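Local coordinates for protein phosphodiesterase (Pseudomonas aeruginosa, PDB 4G75) that is a magnesium-binding, colicin M-like bacteriocin that probably blocks peptidoglycan synthesis by cleaving its lipid-linked precursor, at residues G43-A48 with I86-D91; Q14-A19 with D105-M110. One frame throughout, in Å; residues are numbered along the deposited sequence.

Both interactions lie in the helical part of the chain, away from the magnesium site. Interaction 1 is buried and polar: a salt bridge and a water join helices 34-49 and 81-102. Interaction 2 lies nearer the surface and is mainly apolar, and it brings the residues just before helix 18-24 against helix 106-113. Along the chain, interaction 1 is nested inside the loop that interaction 2 closes. The two meet where Asp-46 packs against Phe-17 and the end of Met-110. Gln-44 and Gln-14 also share one ethanediol, probably from the crystallisation liquor. The centres of interactions 1 and 2 are about 10 Å apart.

Interaction 1. Residues G43-A48 with I86-D91; sequences GQRDVA and IWDIFD. With EDO (1,2-ethanediol), chain I.
Arg-45 and Asp-88 reach across from two helices and form a salt bridge. The guanidinium offers its NE side to the carboxylate and grips it side-on with two nitrogens, one to each oxygen. Arg-45 NE donates to Asp-88 OD2 at 2.6 Å. This bond is short but bent, with an N-H...O angle of 144°. NE comes from the syn side of OD2, somewhat out of the carboxylate plane, and OD2 is in turn tilted from the guanidinium plane. Arg-45 NH2 donates to Asp-88 OD1 at 3.1 Å, and this longer bond is the straighter one. OD1 lies in the guanidinium plane, but NH2 stands above the carboxylate plane. The two flat groups are therefore not coplanar; their planes are 53° apart. The bend of the arginine chain at CG-CD (chi3 -58°) turns the NE edge toward the aspartate.

A water adds a second bridge. It donates to Asp-46 OD1 at 2.9 Å and to Asp-88 OD1, also at 2.9 Å. The carboxylates of Asp-46 and Asp-88 are thus joined by the water and not by direct contact. If both acids are charged, Arg-45 and the water would probably ease their repulsion. On another side of the first helix, Gln-44 OE1 accepts from O2 of an ethanediol at 2.9 Å.

The bridge has further support. Glu-84 makes a salt bridge to Arg-45 NH2, Ser-41 bonds to Arg-45 NH1, and Tyr-49 bonds to Asp-88 OD2. In the fold, the contact ties helix 34-49 to helix 81-102. Pro-57 and Leu-61 of helix 55-65 pack on Arg-45, while helix 143-153 packs against Ile-89 of helix 81-102.

Interaction 2. Residues Q14-A19 with D105-M110; sequences QGDFSA and DRITAM. With EDO (1,2-ethanediol), chain I.
The 3-10 turn and the N-cap residue that lead into helix 18-24 pack on the first turns of helix 106-113, with Asp-16 and Phe-17 against Ile-107 and Met-110. Ile-107 is the centre of the contact, and its two branches do different work. CG2 lies anti to the backbone N and reaches the backbone of the turn, 3.5 Å from Asp-16 O. The other branch, through CG1, runs beside the backbone N (chi1 -66°) and carries CD1 to the side chain of Asp-16. There Ile-107 CD1 lies 4.0 Å from both CB and CG of Asp-16, so the aspartate meets it with its methylene as well as its carboxylate. Asp-16 OD2 accepts from Gly-13 N, just before the turn.

Phe-17 crosses Ile-107 at about a right angle. Its CE2 is 4.2 Å from Ile-107 CG1, an oblique approach to the ring. Met-110, present as selenomethionine, comes one helical turn later and also meets the ring obliquely. Its CG is 4.2 Å from Phe-17 CD2. Asp-16 CB lies over one face of the same ring, toward the rim.

Both helices begin at this contact. Phe-17 is the N-cap residue of helix 18-24, and Asp-105 is that of helix 106-113. Asp-105 OD2 accepts from Thr-108 N at 3.1 Å in a nearly straight capping bond (172°), although the N stands well above the carboxylate plane. Thr-108 OG1 also donates to Asp-105 OD1 at 2.6 Å, so both carboxylate oxygens are engaged. Asn-111, just beyond on helix 106-113, bonds to Asp-16 O and Ser-18 N and so ties its helix to the start of helix 18-24. From helix 81-102, Leu-92 touches Met-110.

Interaction 1. Residues G43-A48 with I86-D91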
# COMPACT_ATOMS: atom_id res chain seq x y z
N GLY A 43 -5.51 20.02 -0.97
CA GLY A 43 -6.53 19.81 0.04
C GLY A 43 -7.53 18.72 -0.30
O GLY A 43 -7.73 17.78 0.47
N GLN A 44 -8.17 18.84 -1.46
CA GLN A 44 -9.18 17.85 -1.83
C GLN A 44 -8.56 16.48 -2.13
O GLN A 44 -9.17 15.44 -1.83
CB GLN A 44 -10.04 18.32 -3.01
CG GLN A 44 -11.33 17.52 -3.15
CD GLN A 44 -12.16 17.53 -1.88
OE1 GLN A 44 -12.11 18.48 -1.09
NE2 GLN A 44 -12.95 16.48 -1.68
N ARG A 45 -7.37 16.46 -2.70
CA ARG A 45 -6.70 15.19 -2.91
C ARG A 45 -6.39 14.53 -1.57
O ARG A 45 -6.60 13.34 -1.40
CB ARG A 45 -5.44 15.33 -3.77
CG ARG A 45 -5.69 15.83 -5.19
CD ARG A 45 -4.52 15.47 -6.12
NE ARG A 45 -3.27 16.03 -5.63
CZ ARG A 45 -2.86 17.28 -5.87
NH1 ARG A 45 -3.60 18.09 -6.61
NH2 ARG A 45 -1.71 17.71 -5.37
N ASP A 46 -5.91 15.32 -0.62
CA ASP A 46 -5.59 14.78 0.70
C ASP A 46 -6.82 14.20 1.39
O ASP A 46 -6.74 13.19 2.09
CB ASP A 46 -4.97 15.86 1.60
CG ASP A 46 -3.55 16.20 1.20
OD1 ASP A 46 -2.95 15.46 0.38
OD2 ASP A 46 -3.03 17.20 1.72
N VAL A 47 -7.97 14.85 1.20
CA VAL A 47 -9.22 14.35 1.76
C VAL A 47 -9.48 12.93 1.26
O VAL A 47 -9.89 12.05 2.02
CB VAL A 47 -10.41 15.27 1.41
CG1 VAL A 47 -11.74 14.55 1.67
CG2 VAL A 47 -10.33 16.56 2.21
N ALA A 48 -9.24 12.71 -0.03
CA ALA A 48 -9.39 11.39 -0.60
C ALA A 48 -8.34 10.44 -0.03
O ALA A 48 -8.67 9.33 0.39
CB ALA A 48 -9.29 11.44 -2.12
N ILE A 86 3.67 14.70 -9.67
CA ILE A 86 5.04 14.44 -9.23
C ILE A 86 5.21 14.64 -7.72
O ILE A 86 5.78 13.78 -7.04
CB ILE A 86 6.05 15.30 -9.99
CG1 ILE A 86 6.11 14.82 -11.45
CG2 ILE A 86 7.41 15.22 -9.32
CD1 ILE A 86 6.78 15.78 -12.41
N TRP A 87 4.71 15.76 -7.20
CA TRP A 87 4.80 16.02 -5.77
C TRP A 87 4.00 15.05 -4.90
O TRP A 87 4.43 14.72 -3.81
CB TRP A 87 4.45 17.48 -5.43
CG TRP A 87 5.59 18.44 -5.64
CD1 TRP A 87 5.60 19.53 -6.46
CD2 TRP A 87 6.88 18.39 -5.01
NE1 TRP A 87 6.82 20.17 -6.38
CE2 TRP A 87 7.62 19.49 -5.50
CE3 TRP A 87 7.48 17.53 -4.09
CZ2 TRP A 87 8.92 19.75 -5.10
CZ3 TRP A 87 8.78 17.79 -3.68
CH2 TRP A 87 9.49 18.89 -4.19
N ASP A 88 2.84 14.59 -5.38
CA ASP A 88 2.07 13.60 -4.65
C ASP A 88 2.84 12.27 -4.60
O ASP A 88 2.83 11.57 -3.59
CB ASP A 88 0.69 13.37 -5.29
CG ASP A 88 -0.36 14.38 -4.83
OD1 ASP A 88 -0.01 15.40 -4.18
OD2 ASP A 88 -1.55 14.14 -5.12
N ILE A 89 3.51 11.94 -5.70
CA ILE A 89 4.33 10.73 -5.74
C ILE A 89 5.47 10.84 -4.73
O ILE A 89 5.87 9.85 -4.11
CB ILE A 89 4.84 10.43 -7.17
CG1 ILE A 89 3.68 10.02 -8.07
CG2 ILE A 89 5.92 9.34 -7.17
CD1 ILE A 89 2.90 8.82 -7.58
N PHE A 90 5.96 12.05 -4.52
CA PHE A 90 6.97 12.29 -3.48
C PHE A 90 6.37 12.19 -2.08
O PHE A 90 6.95 11.58 -1.20
CB PHE A 90 7.60 13.67 -3.69
CG PHE A 90 8.73 14.00 -2.74
CD1 PHE A 90 10.00 13.46 -2.92
CD2 PHE A 90 8.54 14.88 -1.69
CE1 PHE A 90 11.05 13.78 -2.06
CE2 PHE A 90 9.58 15.21 -0.82
CZ PHE A 90 10.83 14.65 -1.01
N ASP A 91 5.20 12.80 -1.88
CA ASP A 91 4.63 12.95 -0.55
C ASP A 91 4.00 11.69 0.01
O ASP A 91 4.14 11.39 1.21
CB ASP A 91 3.57 14.06 -0.54
CG ASP A 91 4.18 15.45 -0.61
OD1 ASP A 91 5.39 15.59 -0.33
OD2 ASP A 91 3.44 16.40 -0.95
C1 EDO I . -14.09 20.29 2.23
O1 EDO I . -13.30 21.23 2.97
C2 EDO I . -13.22 19.07 1.91
O2 EDO I . -13.94 18.15 1.08
O HOH W 1 -1.53 16.55 -1.95

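Interaction 2. Residues Q14-A19 with D105-M110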
# COMPACT_ATOMS: atom_id res chain seq x y z
N GLN A 14 -10.82 19.85 3.59
CA GLN A 14 -9.67 20.57 3.06
C GLN A 14 -8.89 21.29 4.16
O GLN A 14 -7.66 21.33 4.15
CB GLN A 14 -10.13 21.59 2.02
CG GLN A 14 -10.59 20.97 0.71
CD GLN A 14 -11.50 21.91 -0.07
OE1 GLN A 14 -12.57 22.29 0.41
NE2 GLN A 14 -11.08 22.28 -1.28
N GLY A 15 -9.63 21.88 5.09
CA GLY A 15 -9.05 22.67 6.16
C GLY A 15 -8.22 21.89 7.16
O GLY A 15 -7.56 22.47 8.00
N ASP A 16 -8.27 20.56 7.07
CA ASP A 16 -7.42 19.74 7.93
C ASP A 16 -5.97 19.72 7.46
O ASP A 16 -5.08 19.30 8.20
CB ASP A 16 -7.94 18.31 7.99
CG ASP A 16 -9.18 18.18 8.85
OD1 ASP A 16 -9.17 18.75 9.96
OD2 ASP A 16 -10.14 17.52 8.42
N PHE A 17 -5.73 20.19 6.24
CA PHE A 17 -4.42 20.02 5.62
C PHE A 17 -3.64 21.32 5.47
O PHE A 17 -4.10 22.26 4.84
CB PHE A 17 -4.57 19.26 4.31
CG PHE A 17 -5.25 17.94 4.49
CD1 PHE A 17 -6.60 17.80 4.22
CD2 PHE A 17 -4.56 16.86 5.01
CE1 PHE A 17 -7.24 16.58 4.43
CE2 PHE A 17 -5.19 15.66 5.22
CZ PHE A 17 -6.53 15.51 4.93
N SER A 18 -2.46 21.33 6.08
CA SER A 18 -1.64 22.53 6.16
C SER A 18 -1.33 23.14 4.80
O SER A 18 -1.27 24.36 4.66
CB SER A 18 -0.34 22.20 6.90
OG SER A 18 -0.62 21.71 8.21
N ALA A 19 -1.14 22.29 3.80
CA ALA A 19 -0.80 22.80 2.47
C ALA A 19 -1.96 23.58 1.86
O ALA A 19 -1.77 24.64 1.26
CB ALA A 19 -0.36 21.66 1.55
N ASP A 105 -1.25 9.72 13.24
CA ASP A 105 -2.58 9.54 12.68
C ASP A 105 -2.52 10.02 11.23
O ASP A 105 -1.54 10.63 10.83
CB ASP A 105 -3.61 10.37 13.46
CG ASP A 105 -3.34 11.87 13.37
OD1 ASP A 105 -2.51 12.38 14.16
OD2 ASP A 105 -3.95 12.53 12.52
N ARG A 106 -3.57 9.76 10.46
CA ARG A 106 -3.50 9.97 9.02
C ARG A 106 -3.25 11.42 8.65
O ARG A 106 -2.38 11.72 7.82
CB ARG A 106 -4.80 9.49 8.36
CG ARG A 106 -4.98 7.99 8.48
CD ARG A 106 -6.37 7.56 8.07
NE ARG A 106 -6.63 6.16 8.44
CZ ARG A 106 -7.78 5.54 8.22
NH1 ARG A 106 -8.77 6.19 7.62
NH2 ARG A 106 -7.95 4.28 8.60
N ILE A 107 -4.02 12.31 9.25
CA ILE A 107 -3.91 13.73 8.93
C ILE A 107 -2.54 14.27 9.34
O ILE A 107 -1.88 14.95 8.55
CB ILE A 107 -5.07 14.52 9.57
CG1 ILE A 107 -6.39 14.10 8.91
CG2 ILE A 107 -4.83 16.03 9.42
CD1 ILE A 107 -7.63 14.62 9.60
N THR A 108 -2.10 13.95 10.55
CA THR A 108 -0.78 14.39 10.99
C THR A 108 0.31 13.86 10.07
O THR A 108 1.25 14.56 9.73
CB THR A 108 -0.49 13.96 12.44
OG1 THR A 108 -1.44 14.56 13.32
CG2 THR A 108 0.91 14.38 12.85
N ALA A 109 0.19 12.60 9.68
CA ALA A 109 1.18 11.97 8.82
C ALA A 109 1.31 12.74 7.50
O ALA A 109 2.41 12.99 7.04
CB ALA A 109 0.81 10.52 8.56
N MSE A 110 0.18 13.14 6.92
CA MSE A 110 0.20 13.86 5.66
C MSE A 110 0.72 15.29 5.84
O MSE A 110 1.51 15.76 5.03
CB MSE A 110 -1.17 13.89 5.00
CG MSE A 110 -1.19 14.67 3.70
SE MSE A 110 -0.07 13.84 2.32
CE MSE A 110 -1.39 12.51 1.75
C1 EDO I . -14.09 20.29 2.23
O1 EDO I . -13.30 21.23 2.97
C2 EDO I . -13.22 19.07 1.91
O2 EDO I . -13.94 18.15 1.08